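Local coordinates for protein thiamine pyrophosphokinase (Bacillus subtilis, PDB 3LM8) that catalyses the ATP-dependent pyrophosphorylation of thiamine to thiamine diphosphate, with release of AMP, and serves in thiamine salvage, at residues K2-G10 / A89-F100; F110-V121 / L129-P140. The protein carries 1 engineered substitution. All coordinates share one frame; numbering follows the deposited sequence.

Contact 1: K2-G10 / A89-F100; sequences KTINIVAGG and ALEKQPDIIQIF
I4 and I6 of strand 3-7 exchange backbone hydrogen bonds with strand 96-100, a parallel pairing in the middle of the alpha/beta sheet of the catalytic domain. I4 N gives to I96 O and I4 O accepts Q98 N at 2.9 Å; I6 N and O likewise bind Q98 O and F100 N, and A8 N ends the run on F100 O at 2.8 Å. On the face carrying N5, V7, Q98 and F100, the Q98 and N5 side chains lie side by side, and Q98 NE2 gives a nearly straight bond (165°) of 3.3 Å to N5 OD1. OD1 sits in the Q98 amide plane, but the two amides are turned 50° apart. R128 NH1 binds Q98 OE1, holding this amide's other end. N5 CB meets the F100 ring edge, 3.9 Å from CE2, and the Y21 and F100 rings meet edge-to-face. The other face is apolar. I4 keeps CG1 beside its backbone N (chi1 -62°), and the extended chain brings CD1 against A89 CB and K92 CB, and to within 3.7 Å of P94 CG. I6 and I97 cross at a slant, CD1 to CG2 4.0 Å, and L82 of helix 81-92 covers I6 and I99. At the first modelled residue D95 N binds K2 O, while K2 N approaches D95 OD2 from above the carboxylate plane, at 2.7 Å.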
# COMPACT_ATOMS: atom_id res chain seq x y z
N LYS A 2 -11.38 0.28 12.34
CA LYS A 2 -11.55 -0.87 11.42
C LYS A 2 -10.52 -0.81 10.30
O LYS A 2 -9.86 0.22 10.10
CB LYS A 2 -12.97 -0.86 10.84
CG LYS A 2 -14.06 -0.84 11.90
CD LYS A 2 -15.43 -0.61 11.28
CE LYS A 2 -16.52 -0.42 12.34
NZ LYS A 2 -17.83 -0.06 11.71
N THR A 3 -10.38 -1.91 9.57
CA THR A 3 -9.41 -1.98 8.48
C THR A 3 -10.04 -2.33 7.14
O THR A 3 -10.97 -3.13 7.06
CB THR A 3 -8.34 -3.04 8.76
OG1 THR A 3 -7.58 -2.66 9.90
CG2 THR A 3 -7.41 -3.19 7.55
N ILE A 4 -9.51 -1.74 6.08
CA ILE A 4 -10.00 -2.07 4.75
C ILE A 4 -8.81 -2.54 3.91
O ILE A 4 -7.77 -1.88 3.88
CB ILE A 4 -10.67 -0.87 4.08
CG1 ILE A 4 -11.88 -0.45 4.91
CG2 ILE A 4 -11.14 -1.23 2.66
CD1 ILE A 4 -12.64 0.70 4.32
N ASN A 5 -8.95 -3.72 3.29
CA ASN A 5 -7.89 -4.26 2.44
C ASN A 5 -8.38 -4.36 1.01
O ASN A 5 -9.43 -4.97 0.74
CB ASN A 5 -7.46 -5.66 2.88
CG ASN A 5 -6.80 -5.68 4.22
OD1 ASN A 5 -6.52 -4.63 4.80
ND2 ASN A 5 -6.54 -6.87 4.72
N ILE A 6 -7.61 -3.77 0.11
CA ILE A 6 -7.92 -3.75 -1.31
C ILE A 6 -6.88 -4.57 -2.06
O ILE A 6 -5.67 -4.39 -1.86
CB ILE A 6 -7.84 -2.32 -1.86
CG1 ILE A 6 -8.64 -1.37 -0.97
CG2 ILE A 6 -8.31 -2.30 -3.28
CD1 ILE A 6 -8.52 0.10 -1.35
N VAL A 7 -7.35 -5.47 -2.92
CA VAL A 7 -6.44 -6.29 -3.71
C VAL A 7 -6.61 -5.92 -5.18
O VAL A 7 -7.61 -6.27 -5.82
CB VAL A 7 -6.74 -7.79 -3.50
CG1 VAL A 7 -5.84 -8.66 -4.40
CG2 VAL A 7 -6.52 -8.14 -2.05
N ALA A 8 -5.64 -5.17 -5.71
CA ALA A 8 -5.65 -4.74 -7.10
C ALA A 8 -5.31 -5.93 -7.97
O ALA A 8 -4.92 -6.97 -7.45
CB ALA A 8 -4.65 -3.62 -7.32
N GLY A 9 -5.42 -5.78 -9.29
CA GLY A 9 -5.16 -6.89 -10.19
C GLY A 9 -3.77 -7.13 -10.72
O GLY A 9 -3.62 -7.44 -11.91
N GLY A 10 -2.76 -7.01 -9.87
CA GLY A 10 -1.39 -7.25 -10.30
C GLY A 10 -1.12 -8.74 -10.29
O GLY A 10 -1.99 -9.50 -9.88
N ALA A 89 -13.14 3.55 -0.02
CA ALA A 89 -12.54 3.18 1.26
C ALA A 89 -12.21 4.39 2.15
O ALA A 89 -12.46 4.35 3.36
CB ALA A 89 -11.29 2.35 1.01
N LEU A 90 -11.66 5.46 1.57
CA LEU A 90 -11.35 6.65 2.35
C LEU A 90 -12.65 7.20 2.93
O LEU A 90 -12.70 7.67 4.06
CB LEU A 90 -10.66 7.72 1.49
CG LEU A 90 -9.21 7.43 1.09
CD1 LEU A 90 -8.68 8.52 0.19
CD2 LEU A 90 -8.36 7.31 2.33
N GLU A 91 -13.71 7.13 2.15
CA GLU A 91 -15.00 7.61 2.62
C GLU A 91 -15.39 6.84 3.89
O GLU A 91 -15.70 7.45 4.92
CB GLU A 91 -16.04 7.44 1.52
CG GLU A 91 -17.39 8.06 1.80
CD GLU A 91 -18.31 7.15 2.59
OE1 GLU A 91 -18.41 5.96 2.22
OE2 GLU A 91 -18.94 7.62 3.56
N LYS A 92 -15.34 5.52 3.84
CA LYS A 92 -15.69 4.70 5.01
C LYS A 92 -14.91 5.14 6.25
O LYS A 92 -15.33 4.88 7.37
CB LYS A 92 -15.41 3.22 4.75
CG LYS A 92 -16.22 2.61 3.61
CD LYS A 92 -17.70 2.58 3.91
CE LYS A 92 -18.50 2.17 2.67
NZ LYS A 92 -18.23 3.08 1.50
N GLN A 93 -13.78 5.80 6.04
CA GLN A 93 -12.94 6.26 7.15
C GLN A 93 -12.52 5.15 8.10
O GLN A 93 -13.00 5.07 9.23
CB GLN A 93 -13.65 7.37 7.94
CG GLN A 93 -13.53 8.74 7.31
CD GLN A 93 -14.21 9.82 8.12
OE1 GLN A 93 -15.42 9.80 8.31
NE2 GLN A 93 -13.42 10.77 8.61
N PRO A 94 -11.63 4.26 7.65
CA PRO A 94 -11.14 3.17 8.48
C PRO A 94 -9.82 3.68 9.02
O PRO A 94 -9.26 4.63 8.46
CB PRO A 94 -10.96 2.04 7.48
CG PRO A 94 -10.38 2.78 6.32
CD PRO A 94 -11.23 4.06 6.24
N ASP A 95 -9.30 3.09 10.08
CA ASP A 95 -8.03 3.55 10.64
C ASP A 95 -6.88 3.21 9.70
O ASP A 95 -5.85 3.89 9.68
CB ASP A 95 -7.78 2.90 12.00
CG ASP A 95 -8.99 2.94 12.91
OD1 ASP A 95 -9.46 4.06 13.23
OD2 ASP A 95 -9.46 1.85 13.30
N ILE A 96 -7.07 2.16 8.92
CA ILE A 96 -6.02 1.70 8.03
C ILE A 96 -6.52 1.11 6.72
O ILE A 96 -7.47 0.35 6.69
CB ILE A 96 -5.17 0.60 8.71
CG1 ILE A 96 -4.74 1.07 10.10
CG2 ILE A 96 -3.95 0.29 7.88
CD1 ILE A 96 -4.10 -0.00 10.96
N ILE A 97 -5.86 1.49 5.63
CA ILE A 97 -6.19 0.92 4.34
C ILE A 97 -4.91 0.20 3.94
O ILE A 97 -3.82 0.74 4.10
CB ILE A 97 -6.51 2.00 3.27
CG1 ILE A 97 -7.82 2.70 3.61
CG2 ILE A 97 -6.63 1.33 1.91
CD1 ILE A 97 -8.13 3.86 2.71
N GLN A 98 -5.04 -1.03 3.47
CA GLN A 98 -3.90 -1.81 3.02
C GLN A 98 -4.19 -2.33 1.63
O GLN A 98 -5.22 -2.97 1.40
CB GLN A 98 -3.61 -2.95 4.00
CG GLN A 98 -2.92 -2.47 5.28
CD GLN A 98 -2.73 -3.57 6.31
OE1 GLN A 98 -1.67 -3.65 6.96
NE2 GLN A 98 -3.75 -4.41 6.49
N ILE A 99 -3.29 -2.05 0.70
CA ILE A 99 -3.48 -2.45 -0.69
C ILE A 99 -2.46 -3.46 -1.18
O ILE A 99 -1.25 -3.31 -0.93
CB ILE A 99 -3.42 -1.22 -1.62
CG1 ILE A 99 -4.31 -0.09 -1.07
CG2 ILE A 99 -3.86 -1.62 -3.02
CD1 ILE A 99 -4.19 1.24 -1.79
N PHE A 100 -2.95 -4.47 -1.89
CA PHE A 100 -2.10 -5.53 -2.42
C PHE A 100 -2.25 -5.60 -3.94
O PHE A 100 -3.15 -4.97 -4.51
CB PHE A 100 -2.50 -6.87 -1.79
CG PHE A 100 -2.56 -6.83 -0.30
CD1 PHE A 100 -1.50 -7.32 0.46
CD2 PHE A 100 -3.67 -6.28 0.35
CE1 PHE A 100 -1.55 -7.27 1.86
CE2 PHE A 100 -3.73 -6.23 1.74
CZ PHE A 100 -2.66 -6.72 2.50

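Contact 2: F110-V121 / L129-P140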
# COMPACT_ATOMS: atom_id res chain seq x y z
N PHE A 110 2.90 0.40 -10.81
CA PHE A 110 3.40 0.75 -9.49
C PHE A 110 3.51 2.26 -9.32
O PHE A 110 2.96 2.82 -8.38
CB PHE A 110 4.74 0.06 -9.26
CG PHE A 110 5.36 0.35 -7.92
CD1 PHE A 110 6.66 0.84 -7.83
CD2 PHE A 110 4.66 0.11 -6.75
CE1 PHE A 110 7.25 1.09 -6.60
CE2 PHE A 110 5.25 0.37 -5.51
CZ PHE A 110 6.55 0.86 -5.44
N LEU A 111 4.21 2.93 -10.24
CA LEU A 111 4.37 4.38 -10.14
C LEU A 111 3.03 5.06 -9.87
O LEU A 111 2.95 6.06 -9.15
CB LEU A 111 4.98 4.97 -11.42
CG LEU A 111 6.49 5.08 -11.60
CD1 LEU A 111 7.15 5.36 -10.26
CD2 LEU A 111 7.03 3.82 -12.21
N GLY A 112 1.98 4.53 -10.48
CA GLY A 112 0.67 5.09 -10.28
C GLY A 112 0.31 4.91 -8.83
O GLY A 112 0.25 5.87 -8.06
N ASN A 113 0.11 3.65 -8.43
CA ASN A 113 -0.26 3.33 -7.05
C ASN A 113 0.44 4.24 -6.03
O ASN A 113 -0.16 4.66 -5.05
CB ASN A 113 -0.01 1.85 -6.78
CG ASN A 113 -0.70 0.95 -7.81
OD1 ASN A 113 -1.89 1.11 -8.08
ND2 ASN A 113 0.04 0.01 -8.39
N ILE A 114 1.71 4.54 -6.29
CA ILE A 114 2.49 5.42 -5.42
C ILE A 114 1.83 6.79 -5.27
O ILE A 114 1.74 7.34 -4.17
CB ILE A 114 3.91 5.60 -5.97
CG1 ILE A 114 4.74 4.37 -5.60
CG2 ILE A 114 4.52 6.89 -5.44
CD1 ILE A 114 4.99 4.23 -4.11
N GLN A 115 1.36 7.35 -6.38
CA GLN A 115 0.70 8.64 -6.33
C GLN A 115 -0.55 8.54 -5.46
O GLN A 115 -0.92 9.49 -4.78
CB GLN A 115 0.29 9.09 -7.73
CG GLN A 115 1.41 9.07 -8.76
CD GLN A 115 2.49 10.10 -8.48
OE1 GLN A 115 3.57 9.77 -7.97
NE2 GLN A 115 2.20 11.36 -8.80
N LEU A 116 -1.19 7.37 -5.49
CA LEU A 116 -2.40 7.15 -4.69
C LEU A 116 -2.15 7.48 -3.22
O LEU A 116 -3.04 7.99 -2.54
CB LEU A 116 -2.86 5.68 -4.80
CG LEU A 116 -3.50 5.17 -6.11
CD1 LEU A 116 -4.75 5.96 -6.41
CD2 LEU A 116 -2.53 5.32 -7.26
N LEU A 117 -0.96 7.17 -2.73
CA LEU A 117 -0.61 7.43 -1.33
C LEU A 117 -0.70 8.92 -0.98
O LEU A 117 -0.92 9.30 0.18
CB LEU A 117 0.80 6.93 -1.06
CG LEU A 117 1.00 5.43 -1.18
CD1 LEU A 117 2.50 5.12 -1.25
CD2 LEU A 117 0.34 4.75 -0.00
N TYR A 118 -0.50 9.76 -2.00
CA TYR A 118 -0.54 11.20 -1.84
C TYR A 118 -1.93 11.62 -1.40
O TYR A 118 -2.09 12.50 -0.56
CB TYR A 118 -0.18 11.89 -3.16
CG TYR A 118 -0.01 13.39 -3.01
CD1 TYR A 118 1.03 13.91 -2.25
CD2 TYR A 118 -0.93 14.27 -3.57
CE1 TYR A 118 1.14 15.27 -2.03
CE2 TYR A 118 -0.82 15.65 -3.35
CZ TYR A 118 0.21 16.14 -2.58
OH TYR A 118 0.32 17.48 -2.31
N LYS A 119 -2.94 10.98 -1.99
CA LYS A 119 -4.33 11.26 -1.68
C LYS A 119 -4.65 10.90 -0.24
O LYS A 119 -5.63 11.37 0.34
CB LYS A 119 -5.23 10.46 -2.64
CG LYS A 119 -6.69 10.86 -2.66
CD LYS A 119 -7.41 10.11 -3.77
CE LYS A 119 -8.76 10.73 -4.10
NZ LYS A 119 -9.35 10.12 -5.32
N GLY A 120 -3.81 10.05 0.35
CA GLY A 120 -4.02 9.63 1.72
C GLY A 120 -3.54 10.60 2.77
O GLY A 120 -4.12 10.67 3.85
N VAL A 121 -2.48 11.35 2.48
CA VAL A 121 -1.96 12.32 3.44
C VAL A 121 -2.92 13.50 3.50
O VAL A 121 -3.05 14.16 4.53
CB VAL A 121 -0.55 12.83 3.05
CG1 VAL A 121 0.46 11.70 3.19
CG2 VAL A 121 -0.53 13.36 1.63
N LEU A 129 0.99 0.22 1.35
CA LEU A 129 0.96 -0.62 0.15
C LEU A 129 1.76 -1.85 0.49
O LEU A 129 2.81 -1.75 1.13
CB LEU A 129 1.61 0.08 -1.05
CG LEU A 129 1.29 1.54 -1.40
CD1 LEU A 129 2.01 1.86 -2.71
CD2 LEU A 129 -0.21 1.77 -1.53
N ILE A 130 1.30 -3.02 0.07
CA ILE A 130 2.01 -4.26 0.40
C ILE A 130 2.15 -5.29 -0.71
O ILE A 130 1.20 -5.56 -1.45
CB ILE A 130 1.32 -5.00 1.55
CG1 ILE A 130 1.10 -4.07 2.74
CG2 ILE A 130 2.16 -6.22 1.93
CD1 ILE A 130 0.34 -4.73 3.87
N ASP A 131 3.34 -5.87 -0.81
CA ASP A 131 3.62 -6.92 -1.77
C ASP A 131 4.52 -7.96 -1.10
O ASP A 131 4.83 -7.85 0.10
CB ASP A 131 4.26 -6.36 -3.06
CG ASP A 131 5.76 -6.14 -2.95
OD1 ASP A 131 6.18 -5.34 -2.10
OD2 ASP A 131 6.52 -6.75 -3.74
N LYS A 132 4.91 -8.98 -1.85
CA LYS A 132 5.74 -10.06 -1.34
C LYS A 132 6.97 -9.62 -0.52
O LYS A 132 7.38 -10.32 0.40
CB LYS A 132 6.17 -10.96 -2.51
CG LYS A 132 7.31 -11.93 -2.22
CD LYS A 132 7.93 -12.44 -3.52
CE LYS A 132 9.15 -13.31 -3.27
NZ LYS A 132 8.85 -14.51 -2.45
N GLN A 133 7.57 -8.48 -0.84
CA GLN A 133 8.73 -8.06 -0.07
C GLN A 133 8.86 -6.58 0.24
O GLN A 133 9.94 -6.12 0.59
CB GLN A 133 10.03 -8.58 -0.72
CG GLN A 133 10.15 -8.42 -2.22
CD GLN A 133 11.33 -9.21 -2.78
OE1 GLN A 133 12.49 -8.94 -2.45
NE2 GLN A 133 11.04 -10.20 -3.63
N ASN A 134 7.75 -5.85 0.16
CA ASN A 134 7.79 -4.42 0.45
C ASN A 134 6.55 -3.87 1.13
O ASN A 134 5.44 -4.39 0.98
CB ASN A 134 8.05 -3.62 -0.84
CG ASN A 134 9.28 -4.08 -1.58
OD1 ASN A 134 9.25 -5.07 -2.30
ND2 ASN A 134 10.38 -3.36 -1.39
N HIS A 135 6.75 -2.80 1.90
CA HIS A 135 5.69 -2.09 2.59
C HIS A 135 5.98 -0.62 2.34
O HIS A 135 6.98 -0.07 2.79
CB HIS A 135 5.73 -2.36 4.10
CG HIS A 135 5.18 -3.70 4.49
ND1 HIS A 135 5.07 -4.10 5.80
CD2 HIS A 135 4.70 -4.72 3.74
CE1 HIS A 135 4.54 -5.31 5.85
NE2 HIS A 135 4.31 -5.71 4.61
N ILE A 136 5.11 0.03 1.59
CA ILE A 136 5.32 1.43 1.28
C ILE A 136 4.32 2.29 2.03
O ILE A 136 3.15 1.91 2.17
CB ILE A 136 5.17 1.68 -0.23
CG1 ILE A 136 6.20 0.83 -0.97
CG2 ILE A 136 5.41 3.15 -0.55
CD1 ILE A 136 5.87 0.62 -2.39
N GLN A 137 4.79 3.43 2.52
CA GLN A 137 3.93 4.35 3.26
C GLN A 137 4.48 5.76 3.17
O GLN A 137 5.69 5.98 3.19
CB GLN A 137 3.84 3.93 4.72
CG GLN A 137 2.44 3.97 5.29
CD GLN A 137 2.42 3.61 6.77
OE1 GLN A 137 2.80 2.50 7.17
NE2 GLN A 137 1.98 4.55 7.60
N MSE A 138 3.57 6.71 3.06
CA MSE A 138 3.95 8.11 2.97
C MSE A 138 3.57 8.82 4.25
O MSE A 138 2.56 8.50 4.87
CB MSE A 138 3.25 8.77 1.79
CG MSE A 138 4.05 8.71 0.49
SE MSE A 138 3.26 9.79 -0.91
CE MSE A 138 2.27 11.06 0.16
N PHE A 139 4.37 9.79 4.65
CA PHE A 139 4.06 10.53 5.86
C PHE A 139 4.21 12.03 5.72
O PHE A 139 5.12 12.54 5.04
CB PHE A 139 4.96 10.11 7.03
CG PHE A 139 4.82 8.68 7.43
CD1 PHE A 139 5.49 7.68 6.73
CD2 PHE A 139 4.06 8.33 8.55
CE1 PHE A 139 5.40 6.34 7.13
CE2 PHE A 139 3.96 7.00 8.96
CZ PHE A 139 4.63 6.00 8.25
N PRO A 140 3.28 12.77 6.34
CA PRO A 140 3.34 14.23 6.30
C PRO A 140 4.29 14.59 7.45
O PRO A 140 4.75 13.70 8.18
CB PRO A 140 1.90 14.64 6.60
CG PRO A 140 1.41 13.53 7.54
CD PRO A 140 1.98 12.29 6.86
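Helix 110-121 lays L117 over L129 and I136, its axis passing 8.2 Å from that of strand 134-139 and running 39° from the strand's direction. This is the helix of a beta-alpha-beta unit packing on its own sheet: it follows strand 96-100, leads into strand 126-131, and also covers strand 134-139, the second arm of a beta hairpin. L129 and I136 form a hydrogen-bonded antiparallel pair, with L129 N to I136 O at 2.9 Å and the reverse bond equally short, so their side chains rise together toward the helix.

With CG turned anti to its carbonyl carbon (chi1 -64°), L117 drops both methyls onto this pair. CD2 meets L129 CD2 tip to tip at 3.4 Å, while CD1 comes across I136 CG2 at 3.6 Å. Cutting L117 back to an alanine would probably open a gap between helix and hairpin, leaving L129 CD2 and I136 CG2 without their leucine neighbour. One turn earlier, I114 CD1 meets the same I136 methyl, 3.7 Å from CG2; I114 CG1 also lies over the rim of one face of the F110 ring.

Toward the helix end the selenomethionine M138 takes over. Its SE lies 3.8 Å from L117 CB, and the bend at chi3 (24°) brings CE against the backbone of Y118 and the V121 side chain. I206 touches both Y118 and M138, and I208 of strand 207-212 packs on I136 and M138. V121 CG1 finishes the row, 3.6 Å from M138 CE and 4.0 Å from P140 CD.

How the contacts relate
Contacts 1 and 2 follow one another along the chain, their centres about 12 Å apart in the same mixed sheet. Strand 96-100 joins them: it pairs with strand 3-7 on one side and with strand 126-131 on the other, and the chain leaves it for helix 107-122. They touch directly where I99 O probably accepts a hydrogen bond from I130 N, I99 CD1 packs on L129 CD2, and the F100 ring lies against I130 CB. Contact 1 thus belongs to the parallel part of the catalytic domain, while contact 2 spans the turn to antiparallel strands, through which one sheet continues to strands 207-212 and 154-159, from the catalytic into the thiamine-binding part of the chain.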